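Local coordinates for protein S-adenosylmethionine:tRNA ribosyltransferase-isomerase (Thermotoga maritima, PDB 1VKY) that probably transfers the ribose moiety of S-adenosylmethionine to the 7-aminomethyl group of preQ1-modified tRNA and isomerises it, yielding epoxyqueuosine, at residues W103-R108 with R138-Q143; E91-E96 with E233-V238; T301-P306 with R333-F338. All blocks are in the same frame, centred on the assembly; numbering follows the deposited sequence.

Overall arrangement
Contacts 1 and 2 are neighbours, their centres about 11 Å apart. Contact 1 pairs two adjacent strands of a six-stranded antiparallel sheet, and contact 2 joins that sheet, through strand 89-97, to strand 234-238 of the larger mixed sheet. They touch: R108 of contact 1 forms a salt bridge with E233 of contact 2, and W103 packs on L94. Contact 3 lies on the other side of the chain's centre, about 42 Å from contact 1 and about 31 Å from contact 2 between centres, yet its strand 298-302 belongs to the same mixed sheet as 234-238. There T301 OG1 and N302 N hydrogen-bond an unidentified molecule, probably from the crystallisation liquor, about 4 Å from the H304 side chain.

Contact 1. Residues W103-R108 with R138-Q143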
loop_
_atom_site.group_PDB
_atom_site.type_symbol
_atom_site.label_atom_id
_atom_site.label_comp_id
_atom_site.label_asym_id
_atom_site.label_seq_id
_atom_site.Cartn_x
_atom_site.Cartn_y
_atom_site.Cartn_z
ATOM N N TRP B 103 2.908 -16.787 -29.474
ATOM C CA TRP B 103 3.559 -15.923 -28.512
ATOM C C TRP B 103 5.004 -15.613 -28.866
ATOM O O TRP B 103 5.737 -16.499 -29.317
ATOM C CB TRP B 103 3.568 -16.639 -27.153
ATOM C CG TRP B 103 2.236 -16.742 -26.521
ATOM C CD1 TRP B 103 1.215 -17.605 -26.861
ATOM C CD2 TRP B 103 1.759 -15.966 -25.436
ATOM N NE1 TRP B 103 0.135 -17.394 -26.046
ATOM C CE2 TRP B 103 0.436 -16.391 -25.164
ATOM C CE3 TRP B 103 2.307 -14.946 -24.661
ATOM C CZ2 TRP B 103 -0.328 -15.842 -24.145
ATOM C CZ3 TRP B 103 1.556 -14.416 -23.642
ATOM C CH2 TRP B 103 0.244 -14.865 -23.401
ATOM N N LYS B 104 5.416 -14.362 -28.626
ATOM C CA LYS B 104 6.811 -14.010 -28.569
ATOM C C LYS B 104 7.310 -14.500 -27.246
ATOM O O LYS B 104 6.719 -14.196 -26.216
ATOM C CB LYS B 104 7.036 -12.499 -28.634
ATOM C CG LYS B 104 6.783 -11.924 -29.991
ATOM C CD LYS B 104 6.764 -10.407 -29.969
ATOM C CE LYS B 104 8.077 -9.805 -29.553
ATOM N NZ LYS B 104 9.006 -9.795 -30.678
ATOM N N CYS B 105 8.407 -15.239 -27.288
ATOM C CA CYS B 105 8.947 -15.929 -26.126
ATOM C C CYS B 105 10.428 -15.682 -26.000
ATOM O O CYS B 105 11.135 -15.473 -26.979
ATOM C CB CYS B 105 8.732 -17.439 -26.266
ATOM S SG CYS B 105 6.987 -17.909 -26.311
ATOM N N LEU B 106 10.894 -15.767 -24.765
ATOM C CA LEU B 106 12.310 -15.794 -24.480
ATOM C C LEU B 106 12.669 -17.268 -24.391
ATOM O O LEU B 106 12.070 -17.994 -23.605
ATOM C CB LEU B 106 12.574 -15.052 -23.152
ATOM C CG LEU B 106 13.700 -14.060 -23.175
ATOM C CD1 LEU B 106 15.005 -14.846 -23.187
ATOM C CD2 LEU B 106 13.605 -13.132 -24.369
ATOM N N VAL B 107 13.597 -17.719 -25.226
ATOM C CA VAL B 107 13.959 -19.124 -25.290
ATOM C C VAL B 107 15.441 -19.234 -24.929
ATOM O O VAL B 107 16.271 -18.559 -25.536
ATOM C CB VAL B 107 13.680 -19.694 -26.687
ATOM C CG1 VAL B 107 14.227 -21.076 -26.809
ATOM C CG2 VAL B 107 12.179 -19.695 -26.964
ATOM N N ARG B 108 15.757 -20.082 -23.947
ATOM C CA ARG B 108 17.124 -20.239 -23.437
ATOM C C ARG B 108 17.428 -21.725 -23.236
ATOM O O ARG B 108 16.726 -22.382 -22.472
ATOM C CB ARG B 108 17.278 -19.482 -22.107
ATOM C CG ARG B 108 16.969 -17.985 -22.236
ATOM C CD ARG B 108 17.187 -17.124 -20.997
ATOM N NE ARG B 108 16.319 -17.487 -19.882
ATOM C CZ ARG B 108 16.272 -16.828 -18.729
ATOM N NH1 ARG B 108 17.040 -15.762 -18.537
ATOM N NH2 ARG B 108 15.459 -17.234 -17.762
ATOM N N ARG B 138 11.717 -15.423 -29.800
ATOM C CA ARG B 138 11.310 -16.443 -30.748
ATOM C C ARG B 138 9.804 -16.369 -30.813
ATOM O O ARG B 138 9.152 -16.263 -29.788
ATOM C CB ARG B 138 11.720 -17.823 -30.236
ATOM C CG ARG B 138 13.061 -18.338 -30.757
ATOM C CD ARG B 138 14.065 -17.291 -30.903
ATOM N NE ARG B 138 15.400 -17.764 -31.203
ATOM C CZ ARG B 138 16.449 -16.969 -31.095
ATOM N NH1 ARG B 138 16.283 -15.700 -30.733
ATOM N NH2 ARG B 138 17.663 -17.422 -31.348
ATOM N N ILE B 139 9.255 -16.391 -32.018
ATOM C CA ILE B 139 7.825 -16.469 -32.175
ATOM C C ILE B 139 7.495 -17.937 -32.243
ATOM O O ILE B 139 7.954 -18.643 -33.124
ATOM C CB ILE B 139 7.359 -15.709 -33.429
ATOM C CG1 ILE B 139 7.578 -14.194 -33.249
ATOM C CG2 ILE B 139 5.895 -15.946 -33.634
ATOM C CD1 ILE B 139 8.973 -13.754 -33.433
ATOM N N LEU B 140 6.688 -18.390 -31.301
ATOM C CA LEU B 140 6.343 -19.797 -31.196
ATOM C C LEU B 140 4.857 -19.989 -31.405
ATOM O O LEU B 140 4.041 -19.297 -30.812
ATOM C CB LEU B 140 6.707 -20.310 -29.807
ATOM C CG LEU B 140 8.079 -20.933 -29.523
ATOM C CD1 LEU B 140 9.218 -20.440 -30.324
ATOM C CD2 LEU B 140 8.360 -20.742 -28.090
ATOM N N LYS B 141 4.514 -20.948 -32.256
ATOM C CA LYS B 141 3.129 -21.396 -32.420
ATOM C C LYS B 141 2.960 -22.720 -31.661
ATOM O O LYS B 141 3.629 -23.712 -31.966
ATOM C CB LYS B 141 2.779 -21.565 -33.908
ATOM C CG LYS B 141 1.363 -22.042 -34.161
ATOM C CD LYS B 141 0.956 -22.036 -35.667
ATOM C CE LYS B 141 1.419 -23.266 -36.438
ATOM N NZ LYS B 141 0.656 -24.511 -36.163
ATOM N N PHE B 142 2.090 -22.714 -30.656
ATOM C CA PHE B 142 1.824 -23.906 -29.836
ATOM C C PHE B 142 0.874 -24.857 -30.540
ATOM O O PHE B 142 0.083 -24.434 -31.373
ATOM C CB PHE B 142 1.308 -23.482 -28.463
ATOM C CG PHE B 142 2.372 -22.867 -27.623
ATOM C CD1 PHE B 142 2.625 -21.519 -27.685
ATOM C CD2 PHE B 142 3.193 -23.663 -26.841
ATOM C CE1 PHE B 142 3.631 -20.968 -26.936
ATOM C CE2 PHE B 142 4.204 -23.096 -26.071
ATOM C CZ PHE B 142 4.414 -21.770 -26.124
ATOM N N GLN B 143 1.006 -26.150 -30.249
ATOM C CA GLN B 143 0.133 -27.178 -30.825
ATOM C C GLN B 143 -0.393 -27.975 -29.627
ATOM O O GLN B 143 0.399 -28.648 -28.969
ATOM C CB GLN B 143 0.924 -28.050 -31.787
ATOM C CG GLN B 143 0.074 -29.026 -32.617
ATOM C CD GLN B 143 0.792 -29.473 -33.880
ATOM O OE1 GLN B 143 0.956 -30.675 -34.116
ATOM N NE2 GLN B 143 1.238 -28.502 -34.690
#
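W103 and L140 form a hydrogen-bonded antiparallel pair: W103 N gives to L140 O at 3.1 Å, and L140 N returns a bond to W103 O. C105 and R138 repeat the pattern, with C105 N 2.8 Å from R138 O and R138 N bound to C105 O. K104 and I139, the non-hydrogen-bonded pair between them, add CA-H...O contacts, such as K104 CA to R138 O at 3.5 Å. The directions of the two short segments lie 120° apart, far from the 180° of straight antiparallel partners.

Apolar contacts follow the faces of this sheet. On the face that carries W103, C105, R138 and L140, C105 SG lies 3.6 Å from L140 CD2; the short cysteine side chain lets a leucine methyl come close. Beyond the last pair, V107 reaches back by its side chain. Its CG1 stands anti to the backbone N (chi1 172°), which brings CG2 beside that N and over to R138 CB at 3.8 Å, the two side chains crossing at about a right angle. The W103 and F142 rings meet obliquely, W103 CD1 4.1 Å from F142 CE1. On the other face the aliphatic parts of K104 and I139 run side by side, with K104 CG 4.0 Å from I139 CG1.

The polar ends look outside the pair. W103 NE1 bonds to D147, K104 NZ finds a counter-charge in D135, whereas R138 NE is met by a backbone carbonyl, that of V113. The long residues thus lend this contact their hydrocarbon portions and spend their nitrogens elsewhere, which implies that the two central strands of a six-stranded antiparallel sheet are joined here by backbone hydrogen bonds and apolar packing.

Contact 2. Residues E91-E96 with E233-V238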
loop_
_atom_site.group_PDB
_atom_site.type_symbol
_atom_site.label_atom_id
_atom_site.label_comp_id
_atom_site.label_asym_id
_atom_site.label_seq_id
_atom_site.Cartn_x
_atom_site.Cartn_y
_atom_site.Cartn_z
ATOM N N GLU B 91 14.353 -23.741 -22.067
ATOM C CA GLU B 91 13.398 -22.985 -21.280
ATOM C C GLU B 91 12.681 -21.983 -22.193
ATOM O O GLU B 91 13.291 -21.367 -23.070
ATOM C CB GLU B 91 14.104 -22.256 -20.136
ATOM C CG GLU B 91 13.177 -21.480 -19.225
ATOM C CD GLU B 91 13.927 -20.538 -18.300
ATOM O OE1 GLU B 91 15.104 -20.213 -18.586
ATOM O OE2 GLU B 91 13.340 -20.116 -17.283
ATOM N N ILE B 92 11.380 -21.846 -21.976
ATOM C CA ILE B 92 10.535 -20.945 -22.752
ATOM C C ILE B 92 9.797 -20.044 -21.779
ATOM O O ILE B 92 9.107 -20.539 -20.881
ATOM C CB ILE B 92 9.499 -21.746 -23.579
ATOM C CG1 ILE B 92 10.193 -22.708 -24.533
ATOM C CG2 ILE B 92 8.575 -20.798 -24.324
ATOM C CD1 ILE B 92 9.278 -23.808 -25.047
ATOM N N LEU B 93 9.957 -18.732 -21.948
ATOM C CA LEU B 93 9.210 -17.732 -21.169
ATOM C C LEU B 93 8.316 -16.928 -22.099
ATOM O O LEU B 93 8.824 -16.293 -23.017
ATOM C CB LEU B 93 10.187 -16.759 -20.493
ATOM C CG LEU B 93 11.235 -17.381 -19.601
ATOM C CD1 LEU B 93 12.267 -16.347 -19.230
ATOM C CD2 LEU B 93 10.558 -17.932 -18.349
ATOM N N LEU B 94 7.013 -16.912 -21.817
ATOM C CA LEU B 94 6.047 -16.181 -22.602
ATOM C C LEU B 94 6.145 -14.691 -22.284
ATOM O O LEU B 94 6.140 -14.313 -21.118
ATOM C CB LEU B 94 4.622 -16.685 -22.325
ATOM C CG LEU B 94 4.066 -17.791 -23.231
ATOM C CD1 LEU B 94 4.921 -19.033 -23.253
ATOM C CD2 LEU B 94 2.630 -18.125 -22.817
ATOM N N ILE B 95 6.258 -13.880 -23.336
ATOM C CA ILE B 95 6.496 -12.433 -23.232
ATOM C C ILE B 95 5.297 -11.702 -23.823
ATOM O O ILE B 95 4.707 -10.856 -23.187
ATOM C CB ILE B 95 7.819 -12.042 -23.993
ATOM C CG1 ILE B 95 9.062 -12.699 -23.348
ATOM C CG2 ILE B 95 7.976 -10.566 -24.127
ATOM C CD1 ILE B 95 9.278 -12.425 -21.864
ATOM N N GLU B 96 4.923 -12.019 -25.052
ATOM C CA GLU B 96 3.870 -11.271 -25.688
ATOM C C GLU B 96 3.003 -12.114 -26.607
ATOM O O GLU B 96 3.481 -12.752 -27.520
ATOM C CB GLU B 96 4.474 -10.087 -26.463
ATOM C CG GLU B 96 3.428 -9.140 -27.008
ATOM C CD GLU B 96 3.975 -8.112 -27.965
ATOM O OE1 GLU B 96 5.213 -8.020 -28.137
ATOM O OE2 GLU B 96 3.143 -7.375 -28.543
ATOM N N GLU B 233 14.553 -12.132 -11.719
ATOM C CA GLU B 233 14.359 -12.094 -13.193
ATOM C C GLU B 233 13.278 -11.123 -13.700
ATOM O O GLU B 233 12.085 -11.299 -13.501
ATOM C CB GLU B 233 14.189 -13.473 -13.814
ATOM C CG GLU B 233 15.524 -14.154 -14.048
ATOM C CD GLU B 233 15.537 -15.002 -15.293
ATOM O OE1 GLU B 233 14.548 -15.743 -15.520
ATOM O OE2 GLU B 233 16.545 -14.935 -16.029
ATOM N N GLU B 234 13.760 -10.079 -14.358
ATOM C CA GLU B 234 12.932 -9.037 -14.918
ATOM C C GLU B 234 13.501 -8.683 -16.270
ATOM O O GLU B 234 14.707 -8.504 -16.429
ATOM C CB GLU B 234 12.927 -7.824 -14.003
ATOM C CG GLU B 234 12.129 -8.051 -12.730
ATOM C CD GLU B 234 12.269 -6.920 -11.714
ATOM O OE1 GLU B 234 13.137 -6.035 -11.933
ATOM O OE2 GLU B 234 11.514 -6.930 -10.695
ATOM N N PHE B 235 12.633 -8.632 -17.267
ATOM C CA PHE B 235 13.050 -8.314 -18.599
ATOM C C PHE B 235 12.292 -7.077 -19.001
ATOM O O PHE B 235 11.068 -7.000 -18.815
ATOM C CB PHE B 235 12.745 -9.463 -19.578
ATOM C CG PHE B 235 13.386 -10.764 -19.204
ATOM C CD1 PHE B 235 12.736 -11.640 -18.345
ATOM C CD2 PHE B 235 14.615 -11.099 -19.682
ATOM C CE1 PHE B 235 13.312 -12.828 -17.982
ATOM C CE2 PHE B 235 15.206 -12.289 -19.334
ATOM C CZ PHE B 235 14.554 -13.162 -18.487
ATOM N N TYR B 236 13.004 -6.093 -19.531
ATOM C CA TYR B 236 12.313 -4.936 -20.087
ATOM C C TYR B 236 11.946 -5.248 -21.511
ATOM O O TYR B 236 12.596 -6.059 -22.186
ATOM C CB TYR B 236 13.171 -3.657 -20.030
ATOM C CG TYR B 236 14.402 -3.712 -20.892
ATOM C CD1 TYR B 236 14.324 -3.478 -22.285
ATOM C CD2 TYR B 236 15.640 -4.027 -20.355
ATOM C CE1 TYR B 236 15.443 -3.522 -23.063
ATOM C CE2 TYR B 236 16.763 -4.045 -21.149
ATOM C CZ TYR B 236 16.662 -3.794 -22.481
ATOM O OH TYR B 236 17.780 -3.883 -23.264
ATOM N N GLN B 237 10.903 -4.591 -21.983
ATOM C CA GLN B 237 10.570 -4.620 -23.404
ATOM C C GLN B 237 10.202 -3.220 -23.856
ATOM O O GLN B 237 9.434 -2.545 -23.194
ATOM C CB GLN B 237 9.369 -5.559 -23.645
ATOM C CG GLN B 237 8.962 -5.692 -25.130
ATOM C CD GLN B 237 7.697 -6.498 -25.344
ATOM O OE1 GLN B 237 6.981 -6.781 -24.389
ATOM N NE2 GLN B 237 7.412 -6.842 -26.603
ATOM N N VAL B 238 10.760 -2.800 -24.981
ATOM C CA VAL B 238 10.409 -1.572 -25.670
ATOM C C VAL B 238 9.959 -1.977 -27.051
ATOM O O VAL B 238 10.760 -2.286 -27.937
ATOM C CB VAL B 238 11.595 -0.579 -25.800
ATOM C CG1 VAL B 238 11.100 0.778 -26.337
ATOM C CG2 VAL B 238 12.252 -0.366 -24.451
#
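The flat groups of F235, Q237 and E96 carry much of this contact. L93 approaches the F235 ring obliquely, L93 CD1 lying 3.9 Å from F235 CE1, and the two side chains cross at about a right angle. At the edge of the Q237 amide, NE2 gives a hydrogen bond to E96 OE1 over 2.9 Å with an N-H...O angle of 150°; the oxygen lies almost in the amide plane, while the nitrogen stands above the carboxylate plane, and the two planes are turned 64° apart. The amide's other polar atom, OE1, accepts a bond from H212 and passes 3.9 Å from I95 CG2, the side chains of I95 and Q237 sliding past each other in opposite directions.

The strands belong to different sheets, 89-97 to the six-stranded antiparallel one and 234-238 to the mixed one. A classic beta bulge, in which I95 and E96 both face K104, lets consecutive side chains turn toward the second strand: a branched isoleucine for packing, then an acid. CG stands anti to the backbone N in both E96 (chi1 -172°) and Q237, and beyond it each chain is extended, long enough to span backbones whose nearest CA atoms, those of I95 and Q237, are 8.8 Å apart. Were Q237 replaced by an alanine, the E96 carboxylate would probably lose its amide donor and H212 its acceptor, with a gap opened beside I95. At the other end E233, poorly ordered, turns its carboxylate to K282 and R108, while the R108 guanidinium also holds E91.

Contact 3. Residues T301-P306 with R333-F338; sequences TNFHLP and RRYRFF
F303, Y335 and F337 form an aromatic cluster that joins the chain leaving strand 298-302 to the loop after helix 320-332. F303 CB lies 3.5 Å from F337 CD2. Farther out, F303 CG sits over one face of the F337 ring, offset toward its rim, and F303 CD2 comes 3.9 Å from F337 CE2; the edge of F303 is turned to the face of F337, the planes 55° apart. CD1 passes the R336 carbonyl, CE1 meets Y335 CD2 at 3.7 Å, the rings oblique to each other, and the tip, CZ, lies 3.9 Å from the same Y335 CD2. With CG anti to the carbonyl carbon (chi1 -78°), phenylalanine's flat, wholly apolar ring reaches both neighbours, whereas tyrosine suits Y335 because its hydroxyl can bond to H52.

L305 brings CD1 to within 3.5 Å of F338 CE1 in a second apolar pair; L305 also packs on I27, and F338 on Q29, of the second subunit. Backbones join where F338 N gives a hydrogen bond to F303 O at 2.9 Å, in the carbonyl plane. Alongside, a water accepts from F303 N and bonds to F338 O at 2.7 Å.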
loop_
_atom_site.group_PDB
_atom_site.type_symbol
_atom_site.label_atom_id
_atom_site.label_comp_id
_atom_site.label_asym_id
_atom_site.label_seq_id
_atom_site.Cartn_x
_atom_site.Cartn_y
_atom_site.Cartn_z
ATOM N N THR B 301 7.873 11.324 -11.110
ATOM C CA THR B 301 8.269 10.314 -10.158
ATOM C C THR B 301 7.772 10.639 -8.738
ATOM O O THR B 301 7.389 11.756 -8.442
ATOM C CB THR B 301 9.792 10.185 -10.188
ATOM O OG1 THR B 301 10.213 9.089 -9.348
ATOM C CG2 THR B 301 10.464 11.421 -9.607
ATOM N N ASN B 302 7.799 9.635 -7.864
ATOM C CA ASN B 302 7.424 9.833 -6.455
ATOM C C ASN B 302 8.547 10.451 -5.670
ATOM O O ASN B 302 9.625 10.717 -6.201
ATOM C CB ASN B 302 6.983 8.491 -5.826
ATOM C CG ASN B 302 5.697 7.914 -6.465
ATOM O OD1 ASN B 302 4.845 8.646 -6.979
ATOM N ND2 ASN B 302 5.579 6.593 -6.430
ATOM N N PHE B 303 8.252 10.761 -4.404
ATOM C CA PHE B 303 9.259 11.168 -3.424
ATOM C C PHE B 303 9.882 9.930 -2.791
ATOM O O PHE B 303 9.177 9.121 -2.201
ATOM C CB PHE B 303 8.630 12.077 -2.382
ATOM C CG PHE B 303 8.445 13.467 -2.862
ATOM C CD1 PHE B 303 7.323 13.837 -3.510
ATOM C CD2 PHE B 303 9.454 14.399 -2.688
ATOM C CE1 PHE B 303 7.159 15.151 -3.946
ATOM C CE2 PHE B 303 9.328 15.676 -3.132
ATOM C CZ PHE B 303 8.168 16.066 -3.759
ATOM N N HIS B 304 11.202 9.785 -2.921
ATOM C CA HIS B 304 11.879 8.555 -2.542
ATOM C C HIS B 304 12.482 8.681 -1.158
ATOM O O HIS B 304 12.607 9.760 -0.643
ATOM C CB HIS B 304 12.913 8.190 -3.597
ATOM C CG HIS B 304 12.342 8.163 -4.998
ATOM N ND1 HIS B 304 11.416 7.226 -5.398
ATOM C CD2 HIS B 304 12.496 9.009 -6.048
ATOM C CE1 HIS B 304 11.050 7.470 -6.648
ATOM N NE2 HIS B 304 11.692 8.546 -7.065
ATOM N N LEU B 305 12.864 7.555 -0.562
ATOM C CA LEU B 305 13.303 7.539 0.816
ATOM C C LEU B 305 14.771 7.946 0.930
ATOM O O LEU B 305 15.557 7.760 -0.042
ATOM C CB LEU B 305 13.070 6.114 1.365
ATOM C CG LEU B 305 11.618 5.569 1.357
ATOM C CD1 LEU B 305 11.567 4.059 1.634
ATOM C CD2 LEU B 305 10.790 6.337 2.389
ATOM N N PRO B 306 15.162 8.450 2.110
ATOM C CA PRO B 306 16.553 8.721 2.408
ATOM C C PRO B 306 17.444 7.574 2.023
ATOM O O PRO B 306 17.112 6.393 2.238
ATOM C CB PRO B 306 16.571 8.917 3.939
ATOM C CG PRO B 306 15.195 9.405 4.285
ATOM C CD PRO B 306 14.291 8.770 3.266
ATOM N N ARG B 333 7.158 21.531 3.877
ATOM C CA ARG B 333 5.765 21.752 3.513
ATOM C C ARG B 333 4.848 20.571 3.728
ATOM O O ARG B 333 3.666 20.635 3.362
ATOM C CB ARG B 333 5.690 22.163 2.038
ATOM C CG ARG B 333 6.269 23.506 1.809
ATOM C CD ARG B 333 6.327 23.874 0.357
ATOM N NE ARG B 333 6.877 25.222 0.146
ATOM C CZ ARG B 333 6.167 26.264 -0.265
ATOM N NH1 ARG B 333 4.845 26.167 -0.461
ATOM N NH2 ARG B 333 6.781 27.422 -0.472
ATOM N N ARG B 334 5.385 19.474 4.264
ATOM C CA ARG B 334 4.580 18.338 4.702
ATOM C C ARG B 334 4.002 17.574 3.512
ATOM O O ARG B 334 2.887 17.035 3.551
ATOM C CB ARG B 334 3.484 18.811 5.698
ATOM C CG ARG B 334 4.008 19.657 6.880
ATOM C CD ARG B 334 4.861 18.910 7.882
ATOM N NE ARG B 334 4.100 17.871 8.570
ATOM C CZ ARG B 334 4.620 16.946 9.388
ATOM N NH1 ARG B 334 5.919 16.902 9.658
ATOM N NH2 ARG B 334 3.825 16.048 9.937
ATOM N N TYR B 335 4.773 17.478 2.431
ATOM C CA TYR B 335 4.379 16.585 1.342
ATOM C C TYR B 335 4.325 15.164 1.898
ATOM O O TYR B 335 5.020 14.827 2.884
ATOM C CB TYR B 335 5.407 16.606 0.185
ATOM C CG TYR B 335 5.238 17.721 -0.810
ATOM C CD1 TYR B 335 5.411 19.047 -0.441
ATOM C CD2 TYR B 335 4.905 17.446 -2.151
ATOM C CE1 TYR B 335 5.270 20.094 -1.390
ATOM C CE2 TYR B 335 4.772 18.472 -3.096
ATOM C CZ TYR B 335 4.945 19.795 -2.712
ATOM O OH TYR B 335 4.811 20.790 -3.700
ATOM N N ARG B 336 3.604 14.313 1.197
ATOM C CA ARG B 336 3.608 12.895 1.496
ATOM C C ARG B 336 4.542 12.133 0.565
ATOM O O ARG B 336 4.623 12.435 -0.653
ATOM C CB ARG B 336 2.212 12.336 1.378
ATOM C CG ARG B 336 1.182 12.960 2.331
ATOM C CD ARG B 336 -0.247 12.574 1.958
ATOM N NE ARG B 336 -0.442 12.721 0.512
ATOM C CZ ARG B 336 -0.779 11.758 -0.357
ATOM N NH1 ARG B 336 -1.030 10.492 0.040
ATOM N NH2 ARG B 336 -0.873 12.089 -1.658
ATOM N N PHE B 337 5.219 11.138 1.149
ATOM C CA PHE B 337 6.335 10.436 0.534
ATOM C C PHE B 337 6.033 8.969 0.273
ATOM O O PHE B 337 5.109 8.375 0.833
ATOM C CB PHE B 337 7.562 10.532 1.425
ATOM C CG PHE B 337 8.178 11.890 1.459
ATOM C CD1 PHE B 337 7.524 12.943 2.040
ATOM C CD2 PHE B 337 9.451 12.086 0.986
ATOM C CE1 PHE B 337 8.092 14.178 2.086
ATOM C CE2 PHE B 337 10.032 13.346 1.026
ATOM C CZ PHE B 337 9.350 14.378 1.567
ATOM N N PHE B 338 6.840 8.405 -0.607
ATOM C CA PHE B 338 6.820 6.999 -0.945
ATOM C C PHE B 338 5.675 6.679 -1.868
ATOM O O PHE B 338 5.123 7.563 -2.520
ATOM C CB PHE B 338 6.910 6.141 0.355
ATOM C CG PHE B 338 7.440 4.764 0.165
ATOM C CD1 PHE B 338 8.607 4.537 -0.534
ATOM C CD2 PHE B 338 6.750 3.675 0.664
ATOM C CE1 PHE B 338 9.081 3.259 -0.699
ATOM C CE2 PHE B 338 7.236 2.392 0.499
ATOM C CZ PHE B 338 8.386 2.185 -0.168
HETATM O O HOH W 1 5.702 10.130 -3.043
#